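Local atomic coordinates of ylmH (Streptococcus pneumoniae, PDB entry 2FPH), a protein that probably acts in cell division and probably binds nucleic acid through a putative RNA-binding domain related to the RRM family. Residues Q88-S93 and V153-R158. Sequence-based numbering, arbitrary orientation. Where two conformers were deposited one is given.
Sequences QEIVYS and VSLEER
E89 and R158 meet on one face of the sheet of the putative RNA-binding domain, whose RRM-like fold sets strands 85-91 and 151-157 side by side and antiparallel. R158 is bent at chi2 and chi3, which folds its guanidinium back over E89: CB of E89 sits over one face of the group, toward its rim, while the carboxylate and guanidinium planes are 31° apart. The salt bridge is a long one, 3.4 Å from E89 OE1 to R158 NH1, and OE1 also accepts a hydrogen bond from Q130 on the adjoining strand, so this one oxygen has two partners. Next along this face, V91 lays CG2 against the carboxylate of E156, 3.7 Å from its CD, a methyl beside a charged group.

On the opposite face I90 and L155 form an apolar patch flanked by Q88 and E157, and L155 and Q88 pack against helix 138-144. I90 and L155 run side by side, pointing the same way, with I90 CG1 pressed to 3.4 Å from L155 CD2, tighter than usual for carbons. I90 CG2, anti to its own backbone N, turns instead to V153, 3.8 Å from CB. Beyond L155, the chain of Q88 bends at chi2 (-68°) and lays its amide along the backbone of E156 and E157; Q142 of the helix donates to OE1, and S86 bonds NE2.

Two reciprocal backbone pairs, E89 with E156 and V91 with S154, join the strands. Between them the CA of L155 makes a C-H...O contact, 3.2 Å from E89 O, the same oxygen that accepts the N-H of E156 in its carbonyl plane at 3.0 Å.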
ATOM      1  N   GLN A  88      -3.731  -9.342   5.958  1.00 19.04           N
ATOM      2  CA  GLN A  88      -4.389 -10.627   5.746  1.00 19.32           C
ATOM      3  C   GLN A  88      -3.372 -11.742   5.830  1.00 20.58           C
ATOM      4  O   GLN A  88      -2.381 -11.748   5.102  1.00 19.57           O
ATOM      5  CB  GLN A  88      -5.088 -10.676   4.361  1.00 18.40           C
ATOM      6  CG  GLN A  88      -6.209  -9.654   4.215  1.00 19.58           C
ATOM      7  CD  GLN A  88      -7.394  -9.960   5.099  1.00 19.94           C
ATOM      8  OE1 GLN A  88      -7.982 -11.055   5.025  1.00 24.74           O
ATOM      9  NE2 GLN A  88      -7.782  -8.983   5.929  1.00 24.41           N
ATOM     10  N   GLU A  89      -3.645 -12.691   6.730  1.00 21.10           N
ATOM     11  CA  GLU A  89      -2.925 -13.956   6.734  1.00 21.98           C
ATOM     12  C   GLU A  89      -3.437 -14.844   5.626  1.00 21.54           C
ATOM     13  O   GLU A  89      -4.652 -14.995   5.443  1.00 20.45           O
ATOM     14  CB  GLU A  89      -3.141 -14.714   8.032  1.00 22.78           C
ATOM     15  CG  GLU A  89      -2.215 -15.906   8.132  1.00 27.05           C
ATOM     16  CD  GLU A  89      -0.961 -15.644   8.933  1.00 31.55           C
ATOM     17  OE1 GLU A  89      -0.938 -14.693   9.750  1.00 32.51           O
ATOM     18  OE2 GLU A  89      -0.009 -16.437   8.752  1.00 36.28           O
ATOM     19  N   ILE A  90      -2.502 -15.444   4.903  1.00 22.22           N
ATOM     20  CA  ILE A  90      -2.831 -16.365   3.806  1.00 22.30           C
ATOM     21  C   ILE A  90      -2.744 -17.725   4.461  1.00 23.61           C
ATOM     22  O   ILE A  90      -1.653 -18.291   4.541  1.00 22.32           O
ATOM     23  CB  ILE A  90      -1.865 -16.230   2.617  1.00 22.95           C
ATOM     24  CG1 ILE A  90      -1.930 -14.811   2.017  1.00 23.02           C
ATOM     25  CG2 ILE A  90      -2.244 -17.198   1.502  1.00 22.04           C
ATOM     26  CD1 ILE A  90      -0.920 -14.483   0.929  1.00 24.24           C
ATOM     27  N   VAL A  91      -3.884 -18.180   4.995  1.00 24.68           N
ATOM     28  CA  VAL A  91      -3.988 -19.433   5.736  1.00 25.71           C
ATOM     29  C   VAL A  91      -3.960 -20.635   4.761  1.00 28.54           C
ATOM     30  O   VAL A  91      -4.855 -20.833   3.942  1.00 25.67           O
ATOM     31  CB  VAL A  91      -5.231 -19.494   6.701  1.00 25.51           C
ATOM     32  CG1 VAL A  91      -5.233 -20.769   7.494  1.00 26.91           C
ATOM     33  CG2 VAL A  91      -5.209 -18.284   7.695  1.00 26.35           C
ATOM     34  N   TYR A  92      -2.919 -21.425   4.993  1.00 31.64           N
ATOM     35  CA  TYR A  92      -2.298 -22.404   4.149  1.00 35.89           C
ATOM     36  C   TYR A  92      -1.267 -21.965   3.099  1.00 37.90           C
ATOM     37  O   TYR A  92      -1.451 -22.203   1.907  1.00 39.79           O
ATOM     38  CB  TYR A  92      -3.255 -23.402   3.611  1.00 36.30           C
ATOM     39  CG  TYR A  92      -2.728 -24.772   3.967  1.00 38.36           C
ATOM     40  CD1 TYR A  92      -2.793 -25.219   5.257  1.00 41.23           C
ATOM     41  CD2 TYR A  92      -2.107 -25.578   3.011  1.00 42.93           C
ATOM     42  CE1 TYR A  92      -2.313 -26.430   5.611  1.00 41.44           C
ATOM     43  CE2 TYR A  92      -1.633 -26.840   3.351  1.00 42.67           C
ATOM     44  CZ  TYR A  92      -1.741 -27.245   4.655  1.00 42.44           C
ATOM     45  OH  TYR A  92      -1.292 -28.458   5.015  1.00 42.46           O
ATOM     46  N   SER A  93      -0.204 -21.327   3.599  1.00 39.45           N
ATOM     47  CA  SER A  93       1.081 -21.148   2.913  1.00 40.66           C
ATOM     48  C   SER A  93       0.987 -20.403   1.589  1.00 43.20           C
ATOM     49  O   SER A  93      -0.081 -19.938   1.176  1.00 44.44           O
ATOM     50  CB  SER A  93       1.832 -22.498   2.690  1.00 40.59           C
ATOM     51  OG  SER A  93       0.820 -23.499   2.699  0.50 38.60           O
ATOM     52  N   VAL A 153      -6.183 -21.696  -0.407  1.00 19.99           N
ATOM     53  CA  VAL A 153      -5.834 -20.749   0.649  1.00 20.28           C
ATOM     54  C   VAL A 153      -7.099 -20.032   1.147  1.00 20.02           C
ATOM     55  O   VAL A 153      -8.098 -19.967   0.430  1.00 20.00           O
ATOM     56  CB  VAL A 153      -4.760 -19.721   0.179  1.00 20.70           C
ATOM     57  CG1 VAL A 153      -3.553 -20.453  -0.360  1.00 22.24           C
ATOM     58  CG2 VAL A 153      -5.269 -18.787  -0.880  1.00 20.54           C
ATOM     59  N   SER A 154      -7.017 -19.511   2.370  1.00 20.18           N
ATOM     60  CA  SER A 154      -8.054 -18.661   2.955  1.00 22.22           C
ATOM     61  C   SER A 154      -7.464 -17.433   3.606  1.00 22.14           C
ATOM     62  O   SER A 154      -6.644 -17.550   4.472  1.00 23.77           O
ATOM     63  CB  SER A 154      -8.828 -19.462   4.025  1.00 23.44           C
ATOM     64  OG  SER A 154      -9.837 -18.674   4.657  1.00 28.57           O
ATOM     65  N   LEU A 155      -7.900 -16.238   3.214  1.00 22.01           N
ATOM     66  CA  LEU A 155      -7.398 -15.007   3.820  1.00 23.35           C
ATOM     67  C   LEU A 155      -8.184 -14.635   5.075  1.00 24.61           C
ATOM     68  O   LEU A 155      -9.411 -14.576   5.015  1.00 24.03           O
ATOM     69  CB  LEU A 155      -7.522 -13.850   2.845  1.00 23.65           C
ATOM     70  CG  LEU A 155      -6.499 -13.657   1.744  1.00 26.68           C
ATOM     71  CD1 LEU A 155      -6.781 -12.386   1.014  1.00 26.62           C
ATOM     72  CD2 LEU A 155      -5.110 -13.576   2.235  1.00 31.66           C
ATOM     73  N   GLU A 156      -7.476 -14.369   6.174  1.00 25.00           N
ATOM     74  CA  GLU A 156      -8.064 -13.880   7.425  1.00 26.87           C
ATOM     75  C   GLU A 156      -7.355 -12.638   7.941  1.00 27.38           C
ATOM     76  O   GLU A 156      -6.141 -12.576   7.876  1.00 26.56           O
ATOM     77  CB  GLU A 156      -7.902 -14.954   8.481  1.00 27.82           C
ATOM     78  CG  GLU A 156      -8.725 -16.216   8.212  1.00 29.19           C
ATOM     79  CD  GLU A 156      -8.432 -17.306   9.208  1.00 32.18           C
ATOM     80  OE1 GLU A 156      -7.839 -17.028  10.275  1.00 35.61           O
ATOM     81  OE2 GLU A 156      -8.776 -18.456   8.917  1.00 36.71           O
ATOM     82  N   GLU A 157      -8.128 -11.702   8.500  1.00 29.01           N
ATOM     83  CA  GLU A 157      -7.622 -10.512   9.229  1.00 30.87           C
ATOM     84  C   GLU A 157      -6.683 -10.894  10.389  1.00 30.83           C
ATOM     85  O   GLU A 157      -7.022 -11.774  11.210  1.00 30.74           O
ATOM     86  CB  GLU A 157      -8.811  -9.754   9.844  1.00 31.37           C
ATOM     87  CG  GLU A 157      -9.235  -8.403   9.257  1.00 37.26           C
ATOM     88  CD  GLU A 157      -8.327  -7.231   9.613  1.00 40.01           C
ATOM     89  OE1 GLU A 157      -7.357  -7.409  10.396  1.00 44.53           O
ATOM     90  OE2 GLU A 157      -8.575  -6.123   9.072  1.00 42.08           O
ATOM     91  N   ARG A 158      -5.520 -10.268  10.462  1.00 30.50           N
ATOM     92  CA  ARG A 158      -4.603 -10.334  11.606  1.00 32.04           C
ATOM     93  C   ARG A 158      -4.199  -8.918  12.066  1.00 32.15           C
ATOM     94  O   ARG A 158      -3.983  -8.052  11.222  1.00 30.68           O
ATOM     95  CB  ARG A 158      -3.296 -11.007  11.214  1.00 32.43           C
ATOM     96  CG  ARG A 158      -3.394 -12.438  10.794  1.00 34.34           C
ATOM     97  CD  ARG A 158      -3.594 -13.363  11.949  1.00 38.86           C
ATOM     98  NE  ARG A 158      -4.748 -14.204  11.709  1.00 43.39           N
ATOM     99  CZ  ARG A 158      -4.708 -15.490  11.426  1.00 43.04           C
ATOM    100  NH1 ARG A 158      -3.567 -16.170  11.368  1.00 44.94           N
ATOM    101  NH2 ARG A 158      -5.846 -16.108  11.215  1.00 45.36           N
TER